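Local coordinates for nuclear inclusion protein A (Tobacco vein mottling virus, PDB 3MMG) that is a 3C-type viral protease that probably hydrolyses peptide bonds as a cysteine-type peptidase, at residues Thr114-Gln118 with Lys119-Ser123; Val8-Phe11 with Asn12-Ser15; Ile85-Ala88 with Lys89-Pro93; Thr59-Gly62 with Glu63-Val66. The protein carries 3 engineered substitutions. All coordinates share one frame; numbering follows the deposited sequence. Where two conformers were deposited one is given.

Contact 1 (Thr114-Gln118 with Lys119-Ser123); sequences TNFQQ and KSVSS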
# COMPACT_ATOMS: atom_id res chain seq x y z
N THR A 114 6.46 9.48 -3.53
CA THR A 114 7.65 9.75 -4.29
C THR A 114 7.23 10.41 -5.59
O THR A 114 6.14 10.16 -6.11
CB THR A 114 8.47 8.44 -4.52
OG1 THR A 114 9.70 8.73 -5.22
CG2 THR A 114 7.65 7.39 -5.26
N ASN A 115 8.10 11.29 -6.05
CA ASN A 115 7.98 11.90 -7.35
C ASN A 115 9.10 11.33 -8.20
O ASN A 115 10.22 11.12 -7.70
CB ASN A 115 8.13 13.40 -7.22
CG ASN A 115 7.89 14.12 -8.52
OD1 ASN A 115 8.65 15.00 -8.90
ND2 ASN A 115 6.82 13.76 -9.20
N PHE A 116 8.82 11.07 -9.47
CA PHE A 116 9.83 10.52 -10.37
C PHE A 116 10.30 11.61 -11.33
O PHE A 116 9.46 12.27 -11.98
CB PHE A 116 9.27 9.27 -11.09
CG PHE A 116 8.95 8.14 -10.14
CD1 PHE A 116 7.78 8.17 -9.38
CD2 PHE A 116 9.85 7.13 -9.92
CE1 PHE A 116 7.50 7.17 -8.47
CE2 PHE A 116 9.57 6.12 -8.99
CZ PHE A 116 8.40 6.15 -8.27
N GLN A 117 11.62 11.80 -11.39
CA GLN A 117 12.23 12.88 -12.18
C GLN A 117 13.20 12.26 -13.19
O GLN A 117 13.22 11.02 -13.36
CB GLN A 117 12.94 13.89 -11.26
CG GLN A 117 12.04 14.35 -10.10
CD GLN A 117 12.76 15.09 -8.99
OE1 GLN A 117 12.25 16.09 -8.48
NE2 GLN A 117 13.94 14.62 -8.59
N GLN A 118 13.98 13.09 -13.88
CA GLN A 118 14.78 12.51 -14.98
C GLN A 118 15.86 11.57 -14.49
O GLN A 118 16.03 10.46 -15.05
CB GLN A 118 15.42 13.60 -15.83
CG GLN A 118 16.04 13.04 -17.09
CD GLN A 118 16.58 14.12 -18.00
OE1 GLN A 118 15.97 15.19 -18.16
NE2 GLN A 118 17.73 13.85 -18.61
N LYS A 119 16.62 12.00 -13.48
CA LYS A 119 17.81 11.25 -13.06
C LYS A 119 17.70 10.69 -11.64
O LYS A 119 18.61 10.02 -11.15
CB LYS A 119 19.05 12.16 -13.13
CG LYS A 119 19.24 12.85 -14.48
CD LYS A 119 20.60 13.51 -14.52
CE LYS A 119 20.64 14.58 -15.59
NZ LYS A 119 21.97 14.64 -16.27
N SER A 120 16.56 10.96 -11.01
CA SER A 120 16.42 10.75 -9.56
C SER A 120 14.95 10.71 -9.22
O SER A 120 14.08 10.94 -10.08
CB SER A 120 17.03 11.96 -8.79
OG SER A 120 16.36 13.18 -9.15
N VAL A 121 14.66 10.38 -7.97
CA VAL A 121 13.27 10.55 -7.49
C VAL A 121 13.35 11.50 -6.31
O VAL A 121 14.42 11.67 -5.71
CB VAL A 121 12.63 9.22 -7.00
CG1 VAL A 121 12.64 8.19 -8.12
CG2 VAL A 121 13.34 8.69 -5.75
N SER A 122 12.23 12.11 -5.95
CA SER A 122 12.23 12.94 -4.74
C SER A 122 11.17 12.43 -3.78
O SER A 122 10.16 11.87 -4.21
CB SER A 122 11.98 14.41 -5.06
OG SER A 122 10.70 14.57 -5.62
N SER A 123 11.40 12.65 -2.49
CA SER A 123 10.48 12.23 -1.44
C SER A 123 9.40 13.26 -1.16
O SER A 123 9.66 14.48 -1.19
CB SER A 123 11.25 11.95 -0.13
OG SER A 123 11.99 13.10 0.30
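Val-121 lays its CG1 methyl against the Phe-116 ring, reaching CD2 at 3.5 Å on a slanting approach, with the two side chains alongside each other and pointing the same way. Both belong to a non-hydrogen-bonded antiparallel pair, in which cross-strand neighbours sit on one face of the sheet. Thr-114 joins them there: in the conformer described here its OG1, turned away from the backbone N (chi1 -177°), lies 3.5 Å from Val-121 CB and also above the ring of Phe-116, towards its rim.

The strands are zipped at Asn-115 and Ser-122, whose backbones exchange two bonds, Asn-115 N to Ser-122 O and Ser-122 N to Asn-115 O, both at 2.8 Å. On the other face, the Ser-122 hydroxyl OG packs 3.2 Å from Asn-115 CB. Nearer the turn, Gln-117 N donates to Ser-120 O at 2.9 Å, while the Gln-117 side chain, extended beyond CG, folds across the hairpin so that NE2 makes a weak bond to Ser-120 OG. One residue thus ties the loop with both its backbone and its amide.

The segments form the tip of the beta hairpin of strands 109-116 and 121-133. Thr-114 and Phe-116 rest on Val-18 and Leu-20 of strand 18-25, and Thr-114 and Ser-123 also touch Ser-15 of helix 12-15.

Contact 2 (Val8-Phe11 with Asn12-Ser15); sequences VRDF and NPIS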
# COMPACT_ATOMS: atom_id res chain seq x y z
N VAL A 8 12.10 16.93 13.43
CA VAL A 8 12.44 16.48 12.07
C VAL A 8 12.74 14.97 11.98
O VAL A 8 13.40 14.41 12.85
CB VAL A 8 13.60 17.35 11.47
CG1 VAL A 8 13.16 18.84 11.40
CG2 VAL A 8 14.93 17.20 12.27
N ARG A 9 12.20 14.33 10.94
CA ARG A 9 12.38 12.88 10.68
C ARG A 9 12.74 12.66 9.22
O ARG A 9 12.29 13.41 8.36
CB ARG A 9 11.07 12.11 11.03
CG ARG A 9 11.03 10.62 10.61
CD ARG A 9 9.87 9.84 11.27
NE ARG A 9 10.06 9.63 12.70
CZ ARG A 9 10.90 8.75 13.24
NH1 ARG A 9 11.65 7.94 12.49
NH2 ARG A 9 11.00 8.68 14.57
N ASP A 10 13.53 11.61 8.98
CA ASP A 10 13.97 11.25 7.64
C ASP A 10 13.08 10.17 7.06
O ASP A 10 13.12 9.01 7.50
CB ASP A 10 15.41 10.72 7.72
CG ASP A 10 16.11 10.68 6.34
OD1 ASP A 10 15.42 10.56 5.32
OD2 ASP A 10 17.37 10.76 6.29
N PHE A 11 12.27 10.54 6.06
CA PHE A 11 11.39 9.56 5.41
C PHE A 11 11.94 9.07 4.07
O PHE A 11 11.27 8.35 3.31
CB PHE A 11 10.00 10.17 5.16
CG PHE A 11 9.30 10.59 6.40
CD1 PHE A 11 9.38 11.90 6.85
CD2 PHE A 11 8.54 9.67 7.12
CE1 PHE A 11 8.70 12.29 8.01
CE2 PHE A 11 7.87 10.04 8.28
CZ PHE A 11 7.95 11.35 8.72
N ASN A 12 13.15 9.49 3.75
CA ASN A 12 13.69 9.17 2.43
C ASN A 12 13.89 7.70 2.13
O ASN A 12 13.62 7.27 1.00
CB ASN A 12 14.97 9.98 2.19
CG ASN A 12 14.66 11.44 2.02
OD1 ASN A 12 14.10 11.84 1.00
ND2 ASN A 12 14.96 12.22 3.04
N PRO A 13 14.36 6.91 3.11
CA PRO A 13 14.46 5.47 2.82
C PRO A 13 13.13 4.79 2.44
O PRO A 13 13.12 3.85 1.63
CB PRO A 13 14.96 4.90 4.14
CG PRO A 13 15.76 6.02 4.76
CD PRO A 13 14.93 7.24 4.43
N ILE A 14 12.03 5.26 3.02
CA ILE A 14 10.70 4.77 2.60
C ILE A 14 10.35 5.19 1.19
O ILE A 14 9.97 4.34 0.37
CB ILE A 14 9.60 5.21 3.59
CG1 ILE A 14 9.92 4.67 4.99
CG2 ILE A 14 8.21 4.76 3.10
CD1 ILE A 14 9.26 5.45 6.10
N SER A 15 10.50 6.48 0.90
CA SER A 15 10.27 7.03 -0.43
C SER A 15 11.06 6.30 -1.52
O SER A 15 10.57 6.13 -2.63
CB SER A 15 10.61 8.52 -0.43
OG SER A 15 10.46 9.06 -1.71
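Asp-10 OD1 is gripped twice by Asn-12, once by its backbone and once by its side chain. Asn-12 N donates to Asp-10 OD1 at 3.0 Å, meeting the oxygen almost head-on. The amide nitrogen Asn-12 ND2 lies 2.9 Å from the same Asp-10 OD1 but arrives from above the carboxylate plane, and the planes of the two groups stand 83° apart. With CG turned away from the backbone N (chi1 -164°), the Asp-10 carboxylate swings forward over the start of the helix, where its negative charge would probably favour the N-H groups of the first turn. The other end of the Asn-12 amide, OD1, is bonded to Ser-123 OG, so both its polar atoms are engaged.

Phe-11 holds the N-cap position, and its carbonyl O receives Ser-15 N at 3.1 Å in a nearly straight bond. Outside these bonds the contacts are van der Waals: Pro-13 CD sits 3.5 Å from Asp-10 OD1, and Ile-14 CD1 approaches the edge of the Phe-11 ring, near its plane. Phe-11 and Ile-14 then lean together on Val-112 and Val-156 of the adjoining barrel.

A carboxylate oxygen accepting from the backbone N two residues on defines an Asx turn, here leading into the first turn of helix 12-15.

Contact 3 (Ile85-Ala88 with Lys89-Pro93); sequences IKMA and KDFPP
Met-87, the residue just before a type I beta turn from Ala-88 to Phe-91, lies over the ring of the turn's last residue in a Met-aromatic contact. The methionine chain climbs over the ring step by step: CB begins beside Phe-91 CG, Met-87 CG sits over the middle of the face, and SD moves on towards one side. Met-87 CG stands 3.8 Å from the ring centroid and only 10° off the normal, the geometry of a CH-pi contact. The sulfur is displaced further, 29° from the normal, with SD 3.6 Å from Phe-91 CD1.

The overlap follows from the torsions of both chains. Phe-91 places its CG opposite the backbone N (chi1 -175°), which brings the ring back towards the strand, and the methionine chain bends at chi2 and again at chi3, so that it hugs the ring. Both side chains are buried and rest on Ile-57 of strand 54-59; Met-87 also packs on Ile-41, and the ring of Phe-91 meets that of Phe-64. The contact thus tucks the chain leaving strand 83-86 against the sheet, while Lys-89 and Asp-90 form the exposed corner of the turn.

Backbone polar atoms close the reversal. Phe-91 N donates to Ala-88 O at 3.0 Å, the bond that closes the turn. Ala-88 O also accepts a hydrogen bond from a water 2.9 Å away, and this water donates a second one to Phe-91 O at 2.7 Å.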
# COMPACT_ATOMS: atom_id res chain seq x y z
N ILE A 85 3.17 -9.42 -4.26
CA ILE A 85 3.38 -9.95 -5.62
C ILE A 85 4.86 -10.27 -5.74
O ILE A 85 5.70 -9.43 -5.41
CB ILE A 85 3.01 -8.88 -6.70
CG1 ILE A 85 1.61 -8.29 -6.46
CG2 ILE A 85 3.12 -9.46 -8.09
CD1 ILE A 85 1.46 -6.92 -7.04
N LYS A 86 5.19 -11.47 -6.22
CA LYS A 86 6.58 -11.84 -6.37
C LYS A 86 7.03 -11.53 -7.81
O LYS A 86 6.38 -11.92 -8.76
CB LYS A 86 6.82 -13.32 -6.07
CG LYS A 86 8.31 -13.66 -5.90
CD LYS A 86 8.54 -15.13 -5.61
CE LYS A 86 10.04 -15.40 -5.41
NZ LYS A 86 10.26 -16.63 -4.55
N MET A 87 8.15 -10.84 -7.94
CA MET A 87 8.64 -10.49 -9.27
C MET A 87 9.55 -11.59 -9.81
O MET A 87 10.18 -12.36 -9.05
CB MET A 87 9.40 -9.17 -9.19
CG MET A 87 8.51 -7.97 -8.81
SD MET A 87 7.36 -7.56 -10.15
CE MET A 87 5.82 -8.14 -9.47
N ALA A 88 9.64 -11.64 -11.15
CA ALA A 88 10.60 -12.51 -11.83
C ALA A 88 12.09 -12.24 -11.48
O ALA A 88 12.46 -11.14 -11.05
CB ALA A 88 10.38 -12.36 -13.34
N LYS A 89 12.96 -13.22 -11.73
CA LYS A 89 14.37 -13.06 -11.39
C LYS A 89 15.05 -11.88 -12.12
O LYS A 89 15.99 -11.28 -11.59
CB LYS A 89 15.12 -14.39 -11.60
CG LYS A 89 16.50 -14.42 -10.96
CD LYS A 89 17.11 -15.82 -11.01
CE LYS A 89 18.52 -15.78 -10.39
NZ LYS A 89 19.16 -17.12 -10.38
N ASP A 90 14.56 -11.53 -13.32
CA ASP A 90 15.13 -10.40 -14.09
C ASP A 90 14.66 -9.01 -13.62
O ASP A 90 15.07 -7.96 -14.17
CB ASP A 90 14.89 -10.60 -15.58
CG ASP A 90 15.80 -11.67 -16.18
OD1 ASP A 90 17.03 -11.44 -16.23
OD2 ASP A 90 15.28 -12.72 -16.56
N PHE A 91 13.78 -8.98 -12.62
CA PHE A 91 13.37 -7.72 -12.03
C PHE A 91 14.38 -7.45 -10.92
O PHE A 91 14.52 -8.28 -10.03
CB PHE A 91 11.97 -7.89 -11.44
CG PHE A 91 11.38 -6.62 -10.88
CD1 PHE A 91 10.33 -5.99 -11.55
CD2 PHE A 91 11.86 -6.07 -9.70
CE1 PHE A 91 9.76 -4.81 -11.04
CE2 PHE A 91 11.31 -4.89 -9.17
CZ PHE A 91 10.26 -4.27 -9.85
N PRO A 92 15.10 -6.30 -10.98
CA PRO A 92 16.13 -6.02 -9.99
C PRO A 92 15.49 -5.73 -8.62
O PRO A 92 14.61 -4.88 -8.52
CB PRO A 92 16.83 -4.76 -10.55
CG PRO A 92 15.82 -4.10 -11.38
CD PRO A 92 14.96 -5.21 -11.97
N PRO A 93 15.88 -6.48 -7.58
CA PRO A 93 15.18 -6.32 -6.30
C PRO A 93 15.48 -5.04 -5.52
O PRO A 93 16.49 -4.37 -5.75
CB PRO A 93 15.67 -7.51 -5.47
CG PRO A 93 16.97 -7.86 -6.06
CD PRO A 93 16.88 -7.56 -7.53
O HOH W 1 13.23 -10.10 -8.46

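Contact 4 (Thr59-Gly62 with Glu63-Val66); sequences TMHG and EFAV. Engineered in segment 63-66: Ala-65 (natural residue Lys).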
# COMPACT_ATOMS: atom_id res chain seq x y z
N THR A 59 9.92 2.40 -10.67
CA THR A 59 10.71 2.46 -9.44
C THR A 59 11.87 3.46 -9.58
O THR A 59 12.20 3.89 -10.68
CB THR A 59 11.30 1.08 -9.07
OG1 THR A 59 12.49 0.83 -9.85
CG2 THR A 59 10.30 -0.03 -9.32
N MET A 60 12.55 3.75 -8.48
CA MET A 60 13.70 4.66 -8.54
C MET A 60 14.85 4.08 -9.34
O MET A 60 15.75 4.85 -9.78
CB MET A 60 14.18 5.06 -7.13
CG MET A 60 14.84 3.96 -6.33
SD MET A 60 15.76 4.61 -4.92
CE MET A 60 16.05 6.28 -5.39
N HIS A 61 14.84 2.75 -9.53
CA HIS A 61 15.94 2.06 -10.21
C HIS A 61 15.53 1.41 -11.54
O HIS A 61 16.28 0.60 -12.11
CB HIS A 61 16.64 1.06 -9.28
CG HIS A 61 15.76 -0.06 -8.78
ND1 HIS A 61 14.90 0.08 -7.71
CD2 HIS A 61 15.66 -1.35 -9.18
CE1 HIS A 61 14.29 -1.07 -7.49
NE2 HIS A 61 14.73 -1.96 -8.36
N GLY A 62 14.35 1.78 -12.04
CA GLY A 62 13.97 1.41 -13.40
C GLY A 62 12.47 1.29 -13.55
O GLY A 62 11.73 1.39 -12.55
N GLU A 63 12.02 1.07 -14.77
CA GLU A 63 10.60 0.92 -15.08
C GLU A 63 10.39 -0.42 -15.76
O GLU A 63 11.04 -0.74 -16.76
CB GLU A 63 10.13 2.06 -15.98
CG GLU A 63 8.64 1.99 -16.33
CD GLU A 63 8.19 3.23 -17.08
OE1 GLU A 63 8.52 4.36 -16.65
OE2 GLU A 63 7.51 3.05 -18.11
N PHE A 64 9.47 -1.21 -15.21
CA PHE A 64 9.39 -2.63 -15.55
C PHE A 64 7.99 -2.98 -16.00
O PHE A 64 7.03 -2.95 -15.21
CB PHE A 64 9.85 -3.47 -14.36
CG PHE A 64 11.22 -3.07 -13.86
CD1 PHE A 64 11.37 -2.34 -12.67
CD2 PHE A 64 12.35 -3.32 -14.63
CE1 PHE A 64 12.65 -1.92 -12.24
CE2 PHE A 64 13.61 -2.91 -14.20
CZ PHE A 64 13.76 -2.22 -13.01
N ALA A 65 7.87 -3.27 -17.29
CA ALA A 65 6.60 -3.58 -17.89
C ALA A 65 6.39 -5.07 -17.89
O ALA A 65 6.66 -5.75 -18.89
CB ALA A 65 6.53 -2.99 -19.32
N VAL A 66 5.91 -5.60 -16.77
CA VAL A 66 5.83 -7.06 -16.58
C VAL A 66 4.72 -7.70 -17.43
O VAL A 66 4.69 -8.92 -17.64
CB VAL A 66 5.74 -7.46 -15.07
CG1 VAL A 66 6.94 -6.92 -14.30
CG2 VAL A 66 4.47 -6.95 -14.43
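Gly-62 O is gripped by two donors of one residue and at the same time touches the ring of Phe-64. Thr-59 N reaches Gly-62 O at 2.8 Å, and the Thr-59 hydroxyl OG1 donates to the same oxygen at 2.9 Å, somewhat tilted from the carbonyl plane. OG1 is also an acceptor: His-61 N gives it a hydrogen bond of 3.1 Å, which makes an ST turn inside the type I beta turn from Thr-59 to Gly-62. With chi1 at 81° the hydroxyl stands between the backbone N and the carbonyl carbon, in reach of both partners. It also lies above one face of the His-61 imidazole, towards the rim.

Phe-64 completes the cluster. Its CG lies beside the backbone N (chi1 -53°), which turns the ring back along the chain until the carbonyl carbon of Gly-62 lies over one face, with Phe-64 CE1 3.4 Å from Gly-62 O. At the ring's edge, near its plane, Thr-59 OG1 comes to 3.6 Å from the same CE1, the two side chains crossing at about a right angle. Having no side chain, Gly-62 leaves its backbone open to this close approach.

The imidazole is tethered outward, where His-61 NE2 hydrogen-bonds to Pro-92 O, and its ring meets Phe-94 edge-to-face; Glu-63 forms a salt bridge with Lys-58. The turn 59-62 joins strand 54-59 and strand 62-68, an outermost strand of the seven-stranded antiparallel sheet, into a tight hairpin, with Phe-64 paired to Ile-57 through the backbone.

Overall arrangement
Along the chain the order is contact 2, contact 4, contact 3, contact 1, all in series. Contacts 3 and 4 belong to the seven-stranded antiparallel sheet, their centres about 10 Å apart, and touch where Pro-92 packs on Phe-64. Contact 1 sits on the six-stranded barrel, as the tip of its first hairpin, and contact 2 packs against that barrel, its centre about 14 Å from that of contact 1, which it touches. Contacts 2 and 3, about 25 Å apart between centres, do not touch. Contacts 1 and 4 meet across the two sheets, where Phe-116 and Val-121 pack on Thr-59 and Met-60 of the turn 59-62, consistent with the two-barrel, chymotrypsin-like fold expected of a 3C-type protease.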